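Local coordinates for uncharacterized protein LPG1670 (Legionella pneumophila subsp. pneumophila, PDB 5T2X) that is of unknown function but is a mainly helical Legionella protein from a family that likewise has no assigned function, at residues E15-I26 against K48-F59; Y173-L181 against S193-L201. One frame throughout, in Å; residues are numbered along the deposited sequence.

Contact 1: E15-I26 against K48-F59; sequences ELKKINIIENLI and KYTELSKTITDF
Glu15 and Lys48 are modelled as a salt bridge, though in doubtful detail, where helix 15-27 packs across two short helices. These helices, 43-52 and 54-60, follow one another with a break at Ser53. The segments 15-26 and 54-59 cross at 55°, with their axes 9.2 Å apart. The salt bridge joins Glu15 OE2 to Lys48 NZ. The Glu15 side chain is poorly ordered and the modelled bond is too short.

Next along the helix, Lys18 sets its CB 3.3 Å from Tyr49 OH. Ile19 covers one face of the Tyr49 ring with its CG1, a CH-pi contact 3.7 Å from the ring centroid. From there the Ile19 chain runs on to Leu52, with CD1 to CD1 at 3.8 Å. Ile22 divides its branches. Its CD1 reaches the edge of the same tyrosine ring, and its CG2 lies 3.5 Å from Ile56 CD1. Ile22 also touches Leu38 of helix 31-40.

Glu23 makes the polar link. Its extended chain carries OE2 to Ser53 OG, which donates to it at 2.6 Å, approaching 38° out of the carboxylate plane. Ser53 is also the N-cap of helix 54-60. Its OG stands opposite the backbone N (chi1 172°), where it accepts from Ile56 N at 3.2 Å. One hydroxyl thus caps the second short helix and ties it to Glu23. The CG of Glu23 rests against Ile56 CD1.

Ile26 ends the row. Its CG2 touches Thr55 CG2, its CD1 lies 3.6 Å from Phe59 CB, and its CG1 sits over one face of the Phe59 ring, offset toward the rim.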
# COMPACT_ATOMS: atom_id res chain seq x y z
N GLU A 15 2.26 1.54 32.60
CA GLU A 15 1.86 1.05 31.29
C GLU A 15 1.14 -0.28 31.39
O GLU A 15 0.10 -0.49 30.75
CB GLU A 15 3.08 0.93 30.38
CG GLU A 15 2.77 0.37 29.00
CD GLU A 15 4.00 -0.25 28.35
OE1 GLU A 15 4.27 -1.44 28.60
OE2 GLU A 15 4.69 0.46 27.60
N LEU A 16 1.68 -1.21 32.19
CA LEU A 16 1.01 -2.49 32.39
C LEU A 16 -0.31 -2.33 33.12
O LEU A 16 -1.27 -3.07 32.86
CB LEU A 16 1.93 -3.45 33.16
CG LEU A 16 3.14 -3.98 32.40
CD1 LEU A 16 4.02 -4.81 33.32
CD2 LEU A 16 2.70 -4.79 31.19
N LYS A 17 -0.40 -1.36 34.04
CA LYS A 17 -1.65 -1.13 34.75
C LYS A 17 -2.69 -0.49 33.83
O LYS A 17 -3.86 -0.88 33.85
CB LYS A 17 -1.40 -0.26 35.98
CG LYS A 17 -2.65 -0.02 36.82
CD LYS A 17 -3.20 -1.33 37.36
CE LYS A 17 -4.57 -1.14 37.99
NZ LYS A 17 -4.54 -0.10 39.06
N LYS A 18 -2.28 0.47 33.01
CA LYS A 18 -3.22 1.16 32.14
C LYS A 18 -3.79 0.23 31.07
O LYS A 18 -4.95 0.38 30.68
CB LYS A 18 -2.55 2.37 31.49
CG LYS A 18 -2.30 3.51 32.47
CD LYS A 18 -1.33 4.54 31.90
CE LYS A 18 -1.00 5.60 32.95
NZ LYS A 18 0.06 6.53 32.47
N ILE A 19 -3.00 -0.74 30.60
CA ILE A 19 -3.51 -1.71 29.64
C ILE A 19 -4.55 -2.61 30.30
O ILE A 19 -5.59 -2.91 29.70
CB ILE A 19 -2.36 -2.52 29.02
CG1 ILE A 19 -1.47 -1.62 28.16
CG2 ILE A 19 -2.89 -3.68 28.20
CD1 ILE A 19 -0.34 -2.35 27.48
N ASN A 20 -4.29 -3.04 31.53
CA ASN A 20 -5.24 -3.89 32.25
C ASN A 20 -6.55 -3.17 32.55
O ASN A 20 -7.58 -3.84 32.73
CB ASN A 20 -4.62 -4.38 33.56
CG ASN A 20 -3.40 -5.25 33.34
OD1 ASN A 20 -3.26 -5.90 32.30
ND2 ASN A 20 -2.50 -5.26 34.32
N ILE A 21 -6.55 -1.84 32.60
CA ILE A 21 -7.79 -1.11 32.85
C ILE A 21 -8.74 -1.26 31.67
O ILE A 21 -9.94 -1.52 31.85
CB ILE A 21 -7.49 0.37 33.15
CG1 ILE A 21 -6.70 0.50 34.45
CG2 ILE A 21 -8.78 1.17 33.22
CD1 ILE A 21 -6.15 1.89 34.69
N ILE A 22 -8.22 -1.11 30.45
CA ILE A 22 -9.07 -1.25 29.27
C ILE A 22 -9.38 -2.71 29.01
O ILE A 22 -10.49 -3.06 28.57
CB ILE A 22 -8.42 -0.57 28.05
CG1 ILE A 22 -8.12 0.90 28.37
CG2 ILE A 22 -9.34 -0.66 26.84
CD1 ILE A 22 -7.68 1.70 27.16
N GLU A 23 -8.42 -3.60 29.28
CA GLU A 23 -8.65 -5.03 29.10
C GLU A 23 -9.82 -5.51 29.96
O GLU A 23 -10.69 -6.24 29.48
CB GLU A 23 -7.39 -5.82 29.44
CG GLU A 23 -6.33 -5.83 28.36
CD GLU A 23 -5.23 -6.83 28.66
OE1 GLU A 23 -5.38 -7.60 29.63
OE2 GLU A 23 -4.22 -6.85 27.92
N ASN A 24 -9.83 -5.12 31.23
CA ASN A 24 -10.88 -5.59 32.14
C ASN A 24 -12.24 -5.01 31.76
O ASN A 24 -13.26 -5.69 31.87
CB ASN A 24 -10.52 -5.24 33.58
CG ASN A 24 -9.29 -5.98 34.07
OD1 ASN A 24 -8.87 -6.98 33.48
ND2 ASN A 24 -8.69 -5.48 35.14
N LEU A 25 -12.27 -3.75 31.31
CA LEU A 25 -13.53 -3.16 30.86
C LEU A 25 -14.13 -3.95 29.71
O LEU A 25 -15.36 -4.13 29.64
CB LEU A 25 -13.32 -1.70 30.46
CG LEU A 25 -13.01 -0.71 31.58
CD1 LEU A 25 -12.75 0.68 31.02
CD2 LEU A 25 -14.15 -0.68 32.59
N ILE A 26 -13.29 -4.44 28.80
CA ILE A 26 -13.79 -5.23 27.68
C ILE A 26 -14.28 -6.59 28.16
O ILE A 26 -15.30 -7.10 27.69
CB ILE A 26 -12.70 -5.37 26.60
CG1 ILE A 26 -12.31 -3.99 26.07
CG2 ILE A 26 -13.19 -6.25 25.46
CD1 ILE A 26 -11.17 -4.01 25.08
N LYS A 48 0.02 0.96 20.11
CA LYS A 48 0.87 0.17 21.00
C LYS A 48 0.04 -0.76 21.89
O LYS A 48 0.50 -1.86 22.22
CB LYS A 48 1.73 1.10 21.84
CG LYS A 48 2.72 0.39 22.75
CD LYS A 48 3.81 1.35 23.19
CE LYS A 48 4.47 0.88 24.46
NZ LYS A 48 3.48 0.82 25.57
N TYR A 49 -1.16 -0.35 22.27
CA TYR A 49 -2.01 -1.22 23.08
C TYR A 49 -2.52 -2.41 22.27
O TYR A 49 -2.59 -3.53 22.78
CB TYR A 49 -3.19 -0.44 23.66
CG TYR A 49 -2.85 0.39 24.88
CD1 TYR A 49 -1.53 0.59 25.27
CD2 TYR A 49 -3.85 0.97 25.65
CE1 TYR A 49 -1.22 1.35 26.39
CE2 TYR A 49 -3.55 1.73 26.77
CZ TYR A 49 -2.23 1.92 27.13
OH TYR A 49 -1.94 2.67 28.24
N THR A 50 -2.87 -2.18 21.00
CA THR A 50 -3.34 -3.28 20.16
C THR A 50 -2.24 -4.31 19.90
O THR A 50 -2.53 -5.48 19.66
CB THR A 50 -3.88 -2.75 18.83
OG1 THR A 50 -2.82 -2.12 18.09
CG2 THR A 50 -4.99 -1.74 19.07
N GLU A 51 -0.97 -3.89 19.96
CA GLU A 51 0.12 -4.83 19.75
C GLU A 51 0.44 -5.63 21.01
O GLU A 51 0.88 -6.78 20.91
CB GLU A 51 1.37 -4.08 19.28
CG GLU A 51 1.22 -3.41 17.93
CD GLU A 51 2.48 -2.69 17.49
OE1 GLU A 51 3.40 -2.53 18.32
OE2 GLU A 51 2.56 -2.29 16.31
N LEU A 52 0.22 -5.05 22.19
CA LEU A 52 0.57 -5.70 23.44
C LEU A 52 -0.57 -6.51 24.04
O LEU A 52 -0.33 -7.26 25.00
CB LEU A 52 1.03 -4.66 24.47
CG LEU A 52 2.34 -3.93 24.17
CD1 LEU A 52 2.63 -2.91 25.26
CD2 LEU A 52 3.48 -4.92 24.03
N SER A 53 -1.79 -6.40 23.52
CA SER A 53 -2.95 -7.01 24.13
C SER A 53 -3.85 -7.62 23.06
O SER A 53 -4.31 -6.90 22.17
CB SER A 53 -3.74 -6.00 24.96
OG SER A 53 -4.96 -6.54 25.41
N LYS A 54 -4.08 -8.93 23.16
CA LYS A 54 -5.04 -9.57 22.26
C LYS A 54 -6.46 -9.07 22.53
O LYS A 54 -7.26 -8.95 21.59
CB LYS A 54 -4.97 -11.09 22.42
CG LYS A 54 -6.03 -11.85 21.64
CD LYS A 54 -6.00 -13.34 21.96
CE LYS A 54 -7.15 -14.06 21.28
NZ LYS A 54 -7.13 -13.88 19.80
N THR A 55 -6.79 -8.78 23.79
CA THR A 55 -8.13 -8.31 24.11
C THR A 55 -8.42 -6.97 23.46
O THR A 55 -9.52 -6.74 22.95
CB THR A 55 -8.31 -8.22 25.63
OG1 THR A 55 -8.06 -9.50 26.22
CG2 THR A 55 -9.72 -7.77 25.98
N ILE A 56 -7.44 -6.06 23.46
CA ILE A 56 -7.65 -4.73 22.91
C ILE A 56 -7.80 -4.79 21.40
O ILE A 56 -8.73 -4.21 20.82
CB ILE A 56 -6.51 -3.78 23.33
CG1 ILE A 56 -6.36 -3.73 24.85
CG2 ILE A 56 -6.75 -2.38 22.77
CD1 ILE A 56 -7.64 -3.50 25.59
N THR A 57 -6.89 -5.50 20.72
CA THR A 57 -6.88 -5.47 19.26
C THR A 57 -8.10 -6.16 18.68
O THR A 57 -8.66 -5.69 17.68
CB THR A 57 -5.59 -6.10 18.72
OG1 THR A 57 -5.63 -6.11 17.29
CG2 THR A 57 -5.41 -7.52 19.23
N ASP A 58 -8.55 -7.26 19.29
CA ASP A 58 -9.76 -7.92 18.80
C ASP A 58 -10.97 -7.01 18.96
O ASP A 58 -11.84 -6.96 18.08
CB ASP A 58 -9.98 -9.24 19.54
CG ASP A 58 -8.88 -10.25 19.26
OD1 ASP A 58 -8.14 -10.08 18.27
OD2 ASP A 58 -8.76 -11.22 20.04
N PHE A 59 -11.05 -6.29 20.08
CA PHE A 59 -12.14 -5.34 20.28
C PHE A 59 -12.07 -4.19 19.29
O PHE A 59 -13.10 -3.72 18.79
CB PHE A 59 -12.11 -4.83 21.72
CG PHE A 59 -13.17 -3.81 22.03
CD1 PHE A 59 -14.49 -4.19 22.17
CD2 PHE A 59 -12.84 -2.48 22.21
CE1 PHE A 59 -15.47 -3.25 22.46
CE2 PHE A 59 -13.81 -1.54 22.50
CZ PHE A 59 -15.13 -1.93 22.63

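Contact 2: Y173-L181 against S193-L201; sequences YLLFYKTCL and SYQEALEAL
Ala197 fits its CB into a hollow lined by Tyr177, Cys180 and Leu181. The methyl is 3.6 Å from Cys180 CB and 3.8 Å from Leu181 CD2. One turn on, Ala200 does the same with Tyr173, Phe176 and Tyr177. Its CB lies 3.5 Å from Phe176 CD1 and also touches the Tyr173 backbone O.

These small side chains let the backbones come close. Tyr177 CA and Ala197 CA are 4.3 Å apart, and the segment axes approach to 7.9 Å. Helices 169-185 and 191-207 form an alpha-alpha hairpin, antiparallel at 163°. No hydrogen bond joins the two segments; they meet through mostly apolar side chains and backbone.

The bulky groups flank the alanines. Tyr177 and Leu201 lie side by side, pointing the same way. Leu201 CD1 is centred over one face of the tyrosine ring, 4.0 Å from the centroid, while the ring edge meets Ala197 O. With chi1 at 145°, off the staggered positions, the Tyr177 ring lies alongside Leu201. Trp237 and Ile241 of helix 237-248 also touch Leu201.

At the other end, Leu181 pushes CD2 against the Tyr194 ring, 3.6 Å from CE1, the two side chains crossing at about a right angle. Cys180 CB packs 3.3 Å from Ser193 O, and its SG rests against Glu196 CB.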
# COMPACT_ATOMS: atom_id res chain seq x y z
N TYR A 173 -1.00 -1.61 -9.53
CA TYR A 173 -0.55 -2.20 -10.79
C TYR A 173 0.37 -1.26 -11.55
O TYR A 173 1.24 -1.72 -12.30
CB TYR A 173 -1.76 -2.58 -11.65
CG TYR A 173 -2.38 -3.89 -11.23
CD1 TYR A 173 -1.92 -5.10 -11.73
CD2 TYR A 173 -3.43 -3.92 -10.31
CE1 TYR A 173 -2.47 -6.30 -11.34
CE2 TYR A 173 -3.99 -5.12 -9.92
CZ TYR A 173 -3.51 -6.30 -10.43
OH TYR A 173 -4.07 -7.50 -10.04
N LEU A 174 0.22 0.05 -11.38
CA LEU A 174 1.18 0.98 -11.96
C LEU A 174 2.55 0.84 -11.31
O LEU A 174 3.57 0.98 -11.99
CB LEU A 174 0.67 2.42 -11.85
CG LEU A 174 -0.42 2.81 -12.85
CD1 LEU A 174 -0.79 4.28 -12.68
CD2 LEU A 174 0.03 2.53 -14.27
N LEU A 175 2.59 0.56 -10.01
CA LEU A 175 3.86 0.30 -9.34
C LEU A 175 4.50 -0.98 -9.87
O LEU A 175 5.70 -1.02 -10.14
CB LEU A 175 3.66 0.22 -7.83
CG LEU A 175 4.87 -0.22 -7.01
CD1 LEU A 175 6.03 0.75 -7.18
CD2 LEU A 175 4.50 -0.38 -5.54
N PHE A 176 3.70 -2.04 -10.03
CA PHE A 176 4.21 -3.28 -10.61
C PHE A 176 4.69 -3.05 -12.04
O PHE A 176 5.72 -3.60 -12.45
CB PHE A 176 3.12 -4.35 -10.58
CG PHE A 176 3.61 -5.74 -10.90
CD1 PHE A 176 3.68 -6.18 -12.21
CD2 PHE A 176 3.99 -6.60 -9.88
CE1 PHE A 176 4.12 -7.46 -12.50
CE2 PHE A 176 4.44 -7.88 -10.17
CZ PHE A 176 4.50 -8.31 -11.48
N TYR A 177 3.96 -2.23 -12.80
CA TYR A 177 4.37 -1.93 -14.17
C TYR A 177 5.69 -1.18 -14.19
O TYR A 177 6.60 -1.53 -14.96
CB TYR A 177 3.26 -1.12 -14.86
CG TYR A 177 3.76 -0.07 -15.84
CD1 TYR A 177 4.19 -0.42 -17.11
CD2 TYR A 177 3.79 1.27 -15.48
CE1 TYR A 177 4.64 0.53 -18.00
CE2 TYR A 177 4.24 2.23 -16.37
CZ TYR A 177 4.66 1.86 -17.63
OH TYR A 177 5.11 2.82 -18.51
N LYS A 178 5.83 -0.15 -13.35
CA LYS A 178 7.08 0.60 -13.31
C LYS A 178 8.22 -0.25 -12.76
O LYS A 178 9.37 -0.08 -13.18
CB LYS A 178 6.90 1.86 -12.46
CG LYS A 178 8.06 2.84 -12.55
CD LYS A 178 8.27 3.30 -13.99
CE LYS A 178 9.46 4.25 -14.10
NZ LYS A 178 9.66 4.72 -15.49
N THR A 179 7.93 -1.16 -11.83
CA THR A 179 8.97 -2.03 -11.30
C THR A 179 9.51 -2.97 -12.38
O THR A 179 10.72 -3.22 -12.45
CB THR A 179 8.44 -2.82 -10.11
OG1 THR A 179 8.01 -1.92 -9.08
CG2 THR A 179 9.51 -3.75 -9.55
N CYS A 180 8.63 -3.48 -13.24
CA CYS A 180 9.07 -4.34 -14.33
C CYS A 180 9.93 -3.58 -15.33
O CYS A 180 10.89 -4.13 -15.88
CB CYS A 180 7.87 -4.98 -15.03
SG CYS A 180 6.97 -6.20 -14.03
N LEU A 181 9.60 -2.31 -15.58
CA LEU A 181 10.43 -1.49 -16.47
C LEU A 181 11.82 -1.30 -15.89
O LEU A 181 12.82 -1.43 -16.60
CB LEU A 181 9.77 -0.13 -16.72
CG LEU A 181 8.45 -0.07 -17.50
CD1 LEU A 181 8.10 1.38 -17.77
CD2 LEU A 181 8.54 -0.85 -18.79
N SER A 193 10.34 -9.13 -18.84
CA SER A 193 10.02 -8.02 -17.94
C SER A 193 9.10 -7.01 -18.62
O SER A 193 8.17 -6.49 -17.99
CB SER A 193 11.31 -7.35 -17.47
OG SER A 193 12.18 -8.29 -16.87
N TYR A 194 9.33 -6.73 -19.90
CA TYR A 194 8.46 -5.80 -20.62
C TYR A 194 7.08 -6.40 -20.85
O TYR A 194 6.07 -5.68 -20.82
CB TYR A 194 9.10 -5.40 -21.94
CG TYR A 194 10.18 -4.34 -21.82
CD1 TYR A 194 9.87 -3.05 -21.43
CD2 TYR A 194 11.50 -4.63 -22.12
CE1 TYR A 194 10.85 -2.08 -21.32
CE2 TYR A 194 12.49 -3.67 -22.02
CZ TYR A 194 12.15 -2.40 -21.62
OH TYR A 194 13.13 -1.44 -21.51
N GLN A 195 7.01 -7.71 -21.09
CA GLN A 195 5.71 -8.36 -21.27
C GLN A 195 4.90 -8.33 -19.98
O GLN A 195 3.68 -8.14 -20.01
CB GLN A 195 5.90 -9.79 -21.77
CG GLN A 195 6.56 -9.89 -23.13
CD GLN A 195 6.95 -11.31 -23.49
OE1 GLN A 195 7.87 -11.54 -24.27
NE2 GLN A 195 6.24 -12.28 -22.92
N GLU A 196 5.56 -8.53 -18.84
CA GLU A 196 4.88 -8.41 -17.56
C GLU A 196 4.51 -6.97 -17.25
O GLU A 196 3.48 -6.71 -16.61
CB GLU A 196 5.74 -8.99 -16.44
CG GLU A 196 5.78 -10.51 -16.40
CD GLU A 196 4.49 -11.11 -15.88
OE1 GLU A 196 3.86 -10.50 -15.00
OE2 GLU A 196 4.10 -12.20 -16.37
N ALA A 197 5.33 -6.01 -17.70
CA ALA A 197 5.01 -4.60 -17.50
C ALA A 197 3.76 -4.21 -18.27
O ALA A 197 2.92 -3.46 -17.77
CB ALA A 197 6.19 -3.73 -17.91
N LEU A 198 3.62 -4.72 -19.50
CA LEU A 198 2.46 -4.38 -20.32
C LEU A 198 1.17 -4.90 -19.69
O LEU A 198 0.17 -4.18 -19.63
CB LEU A 198 2.63 -4.95 -21.73
CG LEU A 198 1.45 -4.78 -22.68
CD1 LEU A 198 1.15 -3.31 -22.91
CD2 LEU A 198 1.71 -5.49 -24.00
N GLU A 199 1.19 -6.15 -19.21
CA GLU A 199 -0.01 -6.72 -18.61
C GLU A 199 -0.46 -5.92 -17.40
O GLU A 199 -1.64 -5.60 -17.25
CB GLU A 199 0.25 -8.18 -18.23
CG GLU A 199 -0.91 -8.85 -17.52
CD GLU A 199 -0.61 -10.29 -17.15
OE1 GLU A 199 0.35 -10.86 -17.71
OE2 GLU A 199 -1.34 -10.86 -16.31
N ALA A 200 0.48 -5.57 -16.52
CA ALA A 200 0.14 -4.77 -15.34
C ALA A 200 -0.32 -3.37 -15.74
O ALA A 200 -1.19 -2.80 -15.09
CB ALA A 200 1.33 -4.70 -14.39
N LEU A 201 0.27 -2.81 -16.80
CA LEU A 201 -0.15 -1.49 -17.26
C LEU A 201 -1.57 -1.53 -17.81
O LEU A 201 -2.36 -0.62 -17.56
CB LEU A 201 0.83 -0.97 -18.31
CG LEU A 201 0.52 0.39 -18.93
CD1 LEU A 201 0.41 1.46 -17.86
CD2 LEU A 201 1.58 0.76 -19.96

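In the fold
Contact 1 and contact 2 lie on opposite sides of the chain's centre. Their own centres are about 43 Å apart, and their nearest atoms are about 22 Å apart, so they do not touch. Contact 1 is peripheral, with its centre about 27 Å from that of the chain. Contact 2 is nearer, at about 17 Å. Segment 48-59 ends well before segment 173-181 begins, so neither contact is nested in the other. Between them run the helices from 66-76 to 153-167, including the long helix 91-111, which touches segment 48-59. Helix 153-167 in turn packs on segment 173-181. No active site or ligand is known to which either contact could be related.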